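Local coordinates for protein ferredoxin (Mycobacterium smegmatis, PDB 2V2K) that transfers electrons in a wide variety of metabolic reactions, using iron-sulfur clusters as its redox centres, at residues Y2-P7 with A29-I34; V11-C16 with V48-A53; P21-Y26 with G83-G88. One frame throughout, in Å; residues are numbered along the deposited sequence. Where two conformers were deposited one is given.

Contact 1 (Y2-P7 with A29-I34); sequences YVIAEP and ARMLYI. With F3S (Fe3-s4 cluster), chain C; F3S (Fe3-s4 cluster), chain D.
Ile4 and Ile34 face each other at the heart of the bicluster ferredoxin fold, where strand 2-4 meets strand 32-34. The two run antiparallel (164°), their axes 5.9 Å apart, but each takes its hydrogen-bonded partner elsewhere: 2-4 pairs with strand 54-56 and 32-34 with strand 25-27. What joins them is a band of aliphatic side chains lying to one side of the line between the two clusters. Ile4 and Ile34 lie roughly perpendicular, with Ile4 CG1 3.8 Å from Ile34 CG1. In the given conformer of Ile4, one of two, CD1 leans over the backbone toward Leu32 CB; Leu32 O, buried here, has no polar partner in the model. The CG2 branch of Ile34, anti to its own nitrogen, comes 3.3 Å from Tyr2 O, while its CD1 reaches the CB of Tyr2, whose ring has S1 of the cluster of chain C over one face. Met31 closes the other end. A bend at its last torsion (chi3 -72°) swings the methyl back, and Met31 CE lies 3.3 Å from Ile4 O as the two side chains run antiparallel alongside each other. Asn71 of helix 67-73 adds a polar clasp, its amide bonding Ile4 O through ND2 and Ile34 N through OD1. A water bridges the strand ends, donating to Tyr2 O and to Ile34 O, each 2.8 Å away.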
loop_
_atom_site.group_PDB
_atom_site.type_symbol
_atom_site.label_atom_id
_atom_site.label_comp_id
_atom_site.label_asym_id
_atom_site.label_seq_id
_atom_site.Cartn_x
_atom_site.Cartn_y
_atom_site.Cartn_z
ATOM N N TYR A 2 -8.428 3.221 2.137
ATOM C CA TYR A 2 -7.238 3.945 2.499
ATOM C C TYR A 2 -6.138 3.621 1.444
ATOM O O TYR A 2 -6.263 2.657 0.668
ATOM C CB TYR A 2 -6.812 3.588 3.934
ATOM C CG TYR A 2 -7.647 4.290 4.997
ATOM C CD1 TYR A 2 -7.062 5.180 5.893
ATOM C CD2 TYR A 2 -9.027 4.108 5.065
ATOM C CE1 TYR A 2 -7.828 5.835 6.862
ATOM C CE2 TYR A 2 -9.801 4.758 6.030
ATOM C CZ TYR A 2 -9.195 5.611 6.925
ATOM O OH TYR A 2 -9.959 6.264 7.883
ATOM N N VAL A 3 -5.113 4.466 1.411
ATOM C CA VAL A 3 -4.069 4.502 0.362
ATOM C C VAL A 3 -2.681 4.665 1.002
ATOM O O VAL A 3 -2.496 5.527 1.867
ATOM C CB VAL A 3 -4.321 5.658 -0.651
ATOM C CG1 VAL A 3 -3.206 5.721 -1.685
ATOM C CG2 VAL A 3 -5.690 5.474 -1.306
ATOM N N ILE A 4 -1.717 3.831 0.590
ATOM C CA ILE A 4 -0.312 4.033 0.954
ATOM C C ILE A 4 0.351 4.902 -0.139
ATOM O O ILE A 4 0.293 4.587 -1.333
ATOM C CB ILE A 4 0.428 2.682 1.172
ATOM C CG1 ILE A 4 -0.311 1.825 2.221
ATOM C CG2 ILE A 4 1.874 2.929 1.590
ATOM C CD1 ILE A 4 0.347 0.494 2.573
ATOM N N ALA A 5 0.993 5.984 0.301
ATOM C CA ALA A 5 1.654 6.963 -0.586
ATOM C C ALA A 5 3.207 6.902 -0.473
ATOM O O ALA A 5 3.762 6.000 0.195
ATOM C CB ALA A 5 1.125 8.388 -0.261
ATOM N N GLU A 6 3.890 7.869 -1.103
ATOM C CA GLU A 6 5.360 7.838 -1.329
ATOM C C GLU A 6 6.277 7.616 -0.118
ATOM O O GLU A 6 7.316 6.992 -0.277
ATOM C CB GLU A 6 5.831 9.107 -2.082
ATOM C CG GLU A 6 7.265 8.985 -2.677
ATOM C CD GLU A 6 7.513 9.858 -3.930
ATOM O OE1 GLU A 6 6.790 9.727 -4.954
ATOM O OE2 GLU A 6 8.475 10.659 -3.909
ATOM N N PRO A 7 5.901 8.093 1.097
ATOM C CA PRO A 7 6.791 7.859 2.247
ATOM C C PRO A 7 7.113 6.411 2.598
ATOM O O PRO A 7 8.153 6.163 3.206
ATOM C CB PRO A 7 6.070 8.548 3.407
ATOM C CG PRO A 7 5.210 9.564 2.749
ATOM C CD PRO A 7 4.738 8.907 1.485
ATOM N N ALA A 29 8.094 -5.146 -3.839
ATOM C CA ALA A 29 9.520 -4.889 -3.708
ATOM C C ALA A 29 9.839 -3.512 -3.125
ATOM O O ALA A 29 10.794 -3.381 -2.353
ATOM C CB ALA A 29 10.195 -5.039 -5.074
ATOM N N ARG A 30 9.069 -2.485 -3.509
ATOM C CA ARG A 30 9.346 -1.093 -3.142
ATOM C C ARG A 30 8.526 -0.526 -1.981
ATOM O O ARG A 30 8.983 0.390 -1.294
ATOM C CB ARG A 30 9.117 -0.161 -4.350
ATOM C CG ARG A 30 9.937 -0.468 -5.572
ATOM C CD ARG A 30 11.437 -0.396 -5.330
ATOM N NE ARG A 30 11.947 0.930 -4.949
ATOM C CZ ARG A 30 12.191 1.944 -5.786
ATOM N NH1 ARG A 30 11.940 1.836 -7.088
ATOM N NH2 ARG A 30 12.685 3.089 -5.320
ATOM N N MET A 31 7.307 -1.020 -1.810
ATOM C CA MET A 31 6.384 -0.502 -0.775
ATOM C C MET A 31 5.287 -1.539 -0.498
ATOM O O MET A 31 5.272 -2.606 -1.114
ATOM C CB MET A 31 5.765 0.862 -1.186
ATOM C CG MET A 31 4.959 0.835 -2.469
ATOM S SD MET A 31 4.388 2.462 -3.027
ATOM C CE MET A 31 3.107 2.865 -1.849
ATOM N N LEU A 32 4.425 -1.232 0.478
ATOM C CA LEU A 32 3.172 -1.959 0.688
ATOM C C LEU A 32 2.010 -1.221 -0.005
ATOM O O LEU A 32 2.109 -0.042 -0.302
ATOM C CB LEU A 32 2.873 -2.166 2.172
ATOM C CG LEU A 32 3.520 -3.436 2.707
ATOM C CD1 LEU A 32 5.047 -3.253 2.685
ATOM C CD2 LEU A 32 3.013 -3.795 4.098
ATOM N N TYR A 33 0.941 -1.972 -0.276
ATOM C CA TYR A 33 -0.223 -1.532 -1.065
ATOM C C TYR A 33 -1.517 -2.017 -0.412
ATOM O O TYR A 33 -1.618 -3.197 -0.020
ATOM C CB TYR A 33 -0.139 -2.085 -2.493
ATOM C CG TYR A 33 1.140 -1.757 -3.271
ATOM C CD1 TYR A 33 2.306 -2.530 -3.134
ATOM C CD2 TYR A 33 1.173 -0.685 -4.143
ATOM C CE1 TYR A 33 3.471 -2.221 -3.865
ATOM C CE2 TYR A 33 2.327 -0.367 -4.871
ATOM C CZ TYR A 33 3.462 -1.149 -4.730
ATOM O OH TYR A 33 4.583 -0.801 -5.460
ATOM N N ILE A 34 -2.481 -1.122 -0.253
ATOM C CA ILE A 34 -3.819 -1.464 0.305
ATOM C C ILE A 34 -4.734 -1.868 -0.839
ATOM O O ILE A 34 -4.903 -1.097 -1.812
ATOM C CB ILE A 34 -4.437 -0.295 1.102
ATOM C CG1 ILE A 34 -3.610 -0.063 2.379
ATOM C CG2 ILE A 34 -5.942 -0.542 1.363
ATOM C CD1 ILE A 34 -3.971 1.169 3.210
HETATM FE FE1 F3S C . -8.422 -0.610 5.238
HETATM FE FE3 F3S C . -6.479 0.113 7.036
HETATM FE FE4 F3S C . -7.394 -2.425 6.922
HETATM S S1 F3S C . -8.363 1.278 6.503
HETATM S S2 F3S C . -9.611 -2.232 6.354
HETATM S S3 F3S C . -6.251 -1.293 5.220
HETATM S S4 F3S C . -6.898 -1.242 8.856
HETATM FE FE1 F3S D . 3.151 0.306 6.581
HETATM FE FE3 F3S D . 4.798 1.389 4.813
HETATM FE FE4 F3S D . 4.169 2.720 7.015
HETATM S S1 F3S D . 4.800 -0.668 5.368
HETATM S S2 F3S D . 3.819 1.157 8.578
HETATM S S3 F3S D . 2.836 2.069 5.324
HETATM S S4 F3S D . 6.169 2.658 5.876
HETATM O O HOH W 1 -5.812 1.558 -1.902
#

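Contact 2 (V11-C16 with V48-A53); sequences VKDKAC and VCPVEA. With F3S (Fe3-s4 cluster), chain D.
The [3Fe-4S] site of the ferredoxin is walled by two loops here, one meeting the other through Val11 on Val51, Asp13 on Pro50 and Ala15 on Val48. Each loop supplies a ligand: Cys16 SG binds iron FE1 at 2.4 Å, and Cys49 SG binds iron FE4 at 2.4 Å; Cys8 is, by similarity, the third cysteine. Cys16 gets there with SG placed between its backbone nitrogen and carbonyl carbon (chi1 59°), whereas Cys49 extends SG away from its nitrogen. The Cys49 sulfur is also gripped from its own loop, by a nearly straight bond from Ala53 N (3.3 Å, 169°) and a weak one from Val51 N; such N-H to sulfur bonds probably influence the redox potential. Around the cluster the loops touch by side chains. The carboxylate of Asp13 slants across the CG-CD side of the proline ring, Asp13 CG 3.5 Å from Pro50 CG. Val48 CG2 rests on Ala15, 3.8 Å from Ala15 CB, and Val11 CG1 and Val51 CG1 meet tip to tip, a loose 4.2 Å apart. Residues 11-16 run into helix 15-19, while 48-53 leads into strand 54-56, with Ala53 already bonded through its backbone to Ala5, just beyond strand 2-4.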
loop_
_atom_site.group_PDB
_atom_site.type_symbol
_atom_site.label_atom_id
_atom_site.label_comp_id
_atom_site.label_asym_id
_atom_site.label_seq_id
_atom_site.Cartn_x
_atom_site.Cartn_y
_atom_site.Cartn_z
ATOM N N VAL A 11 11.078 2.211 2.694
ATOM C CA VAL A 11 11.028 2.264 4.154
ATOM C C VAL A 11 10.367 0.978 4.657
ATOM O O VAL A 11 10.982 0.210 5.397
ATOM C CB VAL A 11 10.307 3.551 4.668
ATOM C CG1 VAL A 11 10.244 3.596 6.203
ATOM C CG2 VAL A 11 11.005 4.768 4.141
ATOM N N LYS A 12 9.122 0.742 4.251
ATOM C CA LYS A 12 8.403 -0.508 4.593
ATOM C C LYS A 12 8.512 -0.913 6.078
ATOM O O LYS A 12 8.980 -2.006 6.407
ATOM C CB LYS A 12 8.836 -1.655 3.675
ATOM C CG LYS A 12 8.332 -1.503 2.232
ATOM C CD LYS A 12 9.093 -2.345 1.218
ATOM C CE LYS A 12 9.029 -3.823 1.492
ATOM N NZ LYS A 12 9.865 -4.636 0.537
ATOM N N ASP A 13 8.072 -0.031 6.977
ATOM C CA ASP A 13 8.184 -0.319 8.420
ATOM C C ASP A 13 7.361 -1.547 8.844
ATOM O O ASP A 13 7.792 -2.312 9.739
ATOM C CB ASP A 13 7.769 0.899 9.240
ATOM C CG ASP A 13 7.922 0.670 10.716
ATOM O OD1 ASP A 13 9.061 0.778 11.223
ATOM O OD2 ASP A 13 6.913 0.380 11.367
ATOM N N LYS A 14 6.187 -1.692 8.207
ATOM C CA LYS A 14 5.263 -2.808 8.358
ATOM C C LYS A 14 4.506 -2.838 9.708
ATOM O O LYS A 14 3.923 -3.839 10.062
ATOM C CB LYS A 14 5.953 -4.161 8.068
ATOM C CG LYS A 14 6.410 -4.351 6.635
ATOM C CD LYS A 14 7.092 -5.700 6.495
ATOM C CE LYS A 14 8.105 -5.750 5.369
ATOM N NZ LYS A 14 8.501 -7.178 5.061
ATOM N N ALA A 15 4.464 -1.722 10.424
ATOM C CA ALA A 15 3.609 -1.605 11.600
ATOM C C ALA A 15 2.125 -1.771 11.240
ATOM O O ALA A 15 1.339 -2.333 12.010
ATOM C CB ALA A 15 3.832 -0.253 12.249
ATOM N N CYS A 16 1.747 -1.238 10.070
ATOM C CA CYS A 16 0.356 -1.242 9.559
ATOM C C CYS A 16 -0.271 -2.621 9.416
ATOM O O CYS A 16 -1.455 -2.800 9.734
ATOM C CB CYS A 16 0.292 -0.527 8.209
ATOM S SG CYS A 16 1.352 -1.264 6.939
ATOM N N VAL A 48 -0.531 4.085 13.014
ATOM C CA VAL A 48 0.694 3.411 13.393
ATOM C C VAL A 48 1.919 3.598 12.466
ATOM O O VAL A 48 2.990 3.242 12.842
ATOM C CB VAL A 48 0.491 1.902 13.779
ATOM C CG1 VAL A 48 -0.667 1.765 14.686
ATOM C CG2 VAL A 48 0.243 1.053 12.588
ATOM N N CYS A 49 1.712 4.161 11.284
ATOM C CA CYS A 49 2.795 4.317 10.353
ATOM C C CYS A 49 3.752 5.423 10.825
ATOM O O CYS A 49 3.300 6.514 10.987
ATOM C CB CYS A 49 2.286 4.646 8.965
ATOM S SG CYS A 49 3.664 4.898 7.781
ATOM N N PRO A 50 5.022 5.092 11.047
ATOM C CA PRO A 50 5.940 6.074 11.622
ATOM C C PRO A 50 6.363 7.192 10.672
ATOM O O PRO A 50 6.902 8.221 11.133
ATOM C CB PRO A 50 7.135 5.214 12.042
ATOM C CG PRO A 50 7.112 4.053 11.124
ATOM C CD PRO A 50 5.677 3.775 10.875
ATOM N N VAL A 51 6.129 7.013 9.368
ATOM C CA VAL A 51 6.432 8.037 8.368
ATOM C C VAL A 51 5.175 8.670 7.737
ATOM O O VAL A 51 5.268 9.382 6.740
ATOM C CB VAL A 51 7.420 7.489 7.289
ATOM C CG1 VAL A 51 8.736 7.059 7.936
ATOM C CG2 VAL A 51 6.815 6.310 6.527
ATOM N N GLU A 52 4.013 8.449 8.349
ATOM C CA GLU A 52 2.719 8.980 7.871
ATOM C C GLU A 52 2.461 8.730 6.369
ATOM O O GLU A 52 2.100 9.645 5.626
ATOM C CB GLU A 52 2.570 10.465 8.241
ATOM C CG GLU A 52 1.127 10.992 8.222
ATOM C CD GLU A 52 0.939 12.255 9.032
ATOM O OE1 GLU A 52 0.809 12.146 10.268
ATOM O OE2 GLU A 52 0.908 13.352 8.433
ATOM N N ALA A 53 2.679 7.493 5.933
ATOM C CA ALA A 53 2.461 7.102 4.526
ATOM C C ALA A 53 0.996 6.862 4.175
ATOM O O ALA A 53 0.627 6.906 3.003
ATOM C CB ALA A 53 3.242 5.832 4.196
HETATM FE FE1 F3S D . 3.151 0.306 6.581
HETATM FE FE3 F3S D . 4.798 1.389 4.813
HETATM FE FE4 F3S D . 4.169 2.720 7.015
HETATM S S1 F3S D . 4.800 -0.668 5.368
HETATM S S2 F3S D . 3.819 1.157 8.578
HETATM S S3 F3S D . 2.836 2.069 5.324
HETATM S S4 F3S D . 6.169 2.658 5.876
#

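Contact 3 (P21-Y26 with G83-G88); sequences PVDCIY and GASKVG. With F3S (Fe3-s4 cluster), chain C.
Asp23 receives the start of helix 84-87 with two hydrogen bonds from successive backbone N-H groups. Ala84 N donates to Asp23 O (2.9 Å). Ser85 N donates to Asp23 OD2 (3.0 Å), arriving on the syn side but 25° out of the carboxylate plane; the carboxylate reaches it because CG stands anti to the aspartate's backbone nitrogen (chi1 -168°). A third bond runs from Gly83 N to Tyr26 OH, a hydroxyl with a second partner in Glu38 OE1. Strand 25-27, in which Tyr26 sits, is one arm of a hairpin of the ferredoxin core, and the short helix belongs to the C-terminal part of the chain, well beyond Cys49, the last cysteine ligand. Apolar contacts gather on that same tyrosine. Ala84 CB makes a CH-pi contact over one face, 3.8 Å from the ring centroid, and Val87 CG2 sits at the ring edge, 4.0 Å from Tyr26 CE1. Turned from the helix, Ile25 points its CD1 at the cluster of chain C, at the site expected by similarity to hold [4Fe-4S], 3.8 Å from cluster atom S3, and Cys24 SG packs against that same S3 (3.5 Å) without binding an iron.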
loop_
_atom_site.group_PDB
_atom_site.type_symbol
_atom_site.label_atom_id
_atom_site.label_comp_id
_atom_site.label_asym_id
_atom_site.label_seq_id
_atom_site.Cartn_x
_atom_site.Cartn_y
_atom_site.Cartn_z
ATOM N N PRO A 21 -7.754 -5.672 10.282
ATOM C CA PRO A 21 -8.605 -6.832 10.561
ATOM C C PRO A 21 -8.898 -7.725 9.354
ATOM O O PRO A 21 -9.226 -8.894 9.541
ATOM C CB PRO A 21 -9.929 -6.199 11.028
ATOM C CG PRO A 21 -9.636 -4.864 11.330
ATOM C CD PRO A 21 -8.506 -4.425 10.474
ATOM N N VAL A 22 -8.822 -7.163 8.141
ATOM C CA VAL A 22 -9.095 -7.960 6.928
ATOM C C VAL A 22 -7.806 -8.378 6.175
ATOM O O VAL A 22 -7.898 -9.048 5.147
ATOM C CB VAL A 22 -10.089 -7.277 5.942
ATOM C CG1 VAL A 22 -11.489 -7.026 6.632
ATOM C CG2 VAL A 22 -9.526 -6.016 5.358
ATOM N N ASP A 23 -6.628 -8.043 6.714
ATOM C CA ASP A 23 -5.362 -8.460 6.132
ATOM C C ASP A 23 -5.257 -8.112 4.633
ATOM O O ASP A 23 -4.852 -8.952 3.807
ATOM C CB ASP A 23 -5.177 -9.959 6.368
ATOM C CG ASP A 23 -3.793 -10.438 6.055
ATOM O OD1 ASP A 23 -2.842 -9.619 6.087
ATOM O OD2 ASP A 23 -3.661 -11.647 5.772
ATOM N N CYS A 24 -5.607 -6.867 4.295
ATOM C CA CYS A 24 -5.634 -6.389 2.873
ATOM C C CYS A 24 -4.458 -5.495 2.448
ATOM O O CYS A 24 -4.531 -4.830 1.401
ATOM C CB CYS A 24 -6.942 -5.670 2.562
ATOM S SG CYS A 24 -7.090 -4.064 3.329
ATOM N N ILE A 25 -3.363 -5.510 3.228
ATOM C CA ILE A 25 -2.183 -4.705 2.964
ATOM C C ILE A 25 -1.075 -5.658 2.510
ATOM O O ILE A 25 -0.608 -6.480 3.282
ATOM C CB ILE A 25 -1.728 -3.838 4.176
ATOM C CG1 ILE A 25 -2.932 -3.168 4.870
ATOM C CG2 ILE A 25 -0.676 -2.779 3.667
ATOM C CD1 ILE A 25 -2.608 -2.106 5.933
ATOM N N TYR A 26 -0.713 -5.537 1.233
ATOM C CA TYR A 26 0.146 -6.494 0.534
ATOM C C TYR A 26 1.518 -5.900 0.226
ATOM O O TYR A 26 1.619 -4.708 -0.078
ATOM C CB TYR A 26 -0.485 -6.946 -0.775
ATOM C CG TYR A 26 -1.797 -7.725 -0.682
ATOM C CD1 TYR A 26 -1.862 -9.077 -1.026
ATOM C CD2 TYR A 26 -2.996 -7.108 -0.273
ATOM C CE1 TYR A 26 -3.087 -9.802 -0.971
ATOM C CE2 TYR A 26 -4.217 -7.829 -0.231
ATOM C CZ TYR A 26 -4.248 -9.167 -0.577
ATOM O OH TYR A 26 -5.441 -9.874 -0.512
ATOM N N GLY A 83 -6.483 -12.035 1.337
ATOM C CA GLY A 83 -5.570 -12.065 2.495
ATOM C C GLY A 83 -4.095 -12.070 2.091
ATOM O O GLY A 83 -3.632 -12.976 1.378
ATOM N N ALA A 84 -3.349 -11.082 2.583
ATOM C CA ALA A 84 -1.944 -10.911 2.224
ATOM C C ALA A 84 -1.071 -12.006 2.824
ATOM O O ALA A 84 -0.039 -12.364 2.246
ATOM C CB ALA A 84 -1.450 -9.508 2.642
ATOM N N SER A 85 -1.506 -12.578 3.942
ATOM C CA SER A 85 -0.647 -13.490 4.703
ATOM C C SER A 85 -0.159 -14.687 3.880
ATOM O O SER A 85 1.014 -15.109 3.989
ATOM C CB SER A 85 -1.355 -13.965 5.981
ATOM O OG SER A 85 -0.436 -13.967 7.068
ATOM N N LYS A 86 -1.043 -15.226 3.047
ATOM C CA LYS A 86 -0.734 -16.375 2.221
ATOM C C LYS A 86 0.046 -16.047 0.931
ATOM O O LYS A 86 0.753 -16.912 0.392
ATOM C CB LYS A 86 -2.029 -17.098 1.850
ATOM C CG LYS A 86 -3.060 -16.238 1.086
ATOM C CD LYS A 86 -4.424 -16.923 1.159
ATOM C CE LYS A 86 -5.573 -15.953 1.124
ATOM N NZ LYS A 86 -6.770 -16.604 1.735
ATOM N N VAL A 87 -0.098 -14.819 0.443
ATOM C CA VAL A 87 0.583 -14.333 -0.763
ATOM C C VAL A 87 2.069 -14.005 -0.504
ATOM O O VAL A 87 2.950 -14.350 -1.311
ATOM C CB VAL A 87 -0.150 -13.066 -1.319
ATOM C CG1 VAL A 87 0.560 -12.495 -2.513
ATOM C CG2 VAL A 87 -1.601 -13.416 -1.691
ATOM N N GLY A 88 2.340 -13.336 0.614
ATOM C CA GLY A 88 3.685 -12.860 0.924
ATOM C C GLY A 88 4.137 -11.768 -0.038
ATOM O O GLY A 88 3.305 -11.163 -0.737
HETATM FE FE1 F3S C . -8.422 -0.610 5.238
HETATM FE FE3 F3S C . -6.479 0.113 7.036
HETATM FE FE4 F3S C . -7.394 -2.425 6.922
HETATM S S1 F3S C . -8.363 1.278 6.503
HETATM S S2 F3S C . -9.611 -2.232 6.354
HETATM S S3 F3S C . -6.251 -1.293 5.220
HETATM S S4 F3S C . -6.898 -1.242 8.856
#

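Contact 1 lies about 3 Å from the centre of the chain, with contact 2 about 9 Å and contact 3 about 14 Å from it, centre to centre. Along the sequence the segments of every pair of contacts alternate, so the contacts interlock. Contacts 1 and 3 share the hairpin of strands 25-27 and 32-34 and border one cluster; contacts 1 and 2 border the other and touch where Pro7 CB packs on Val51 O. A buried core thus lies alongside both redox sites, Ile25 and Cys16 meet between them, and residues 83-88 pack on the outer side of 21-26. Both sites hold three-iron clusters in this crystal, although one is expected, by similarity, to carry [4Fe-4S].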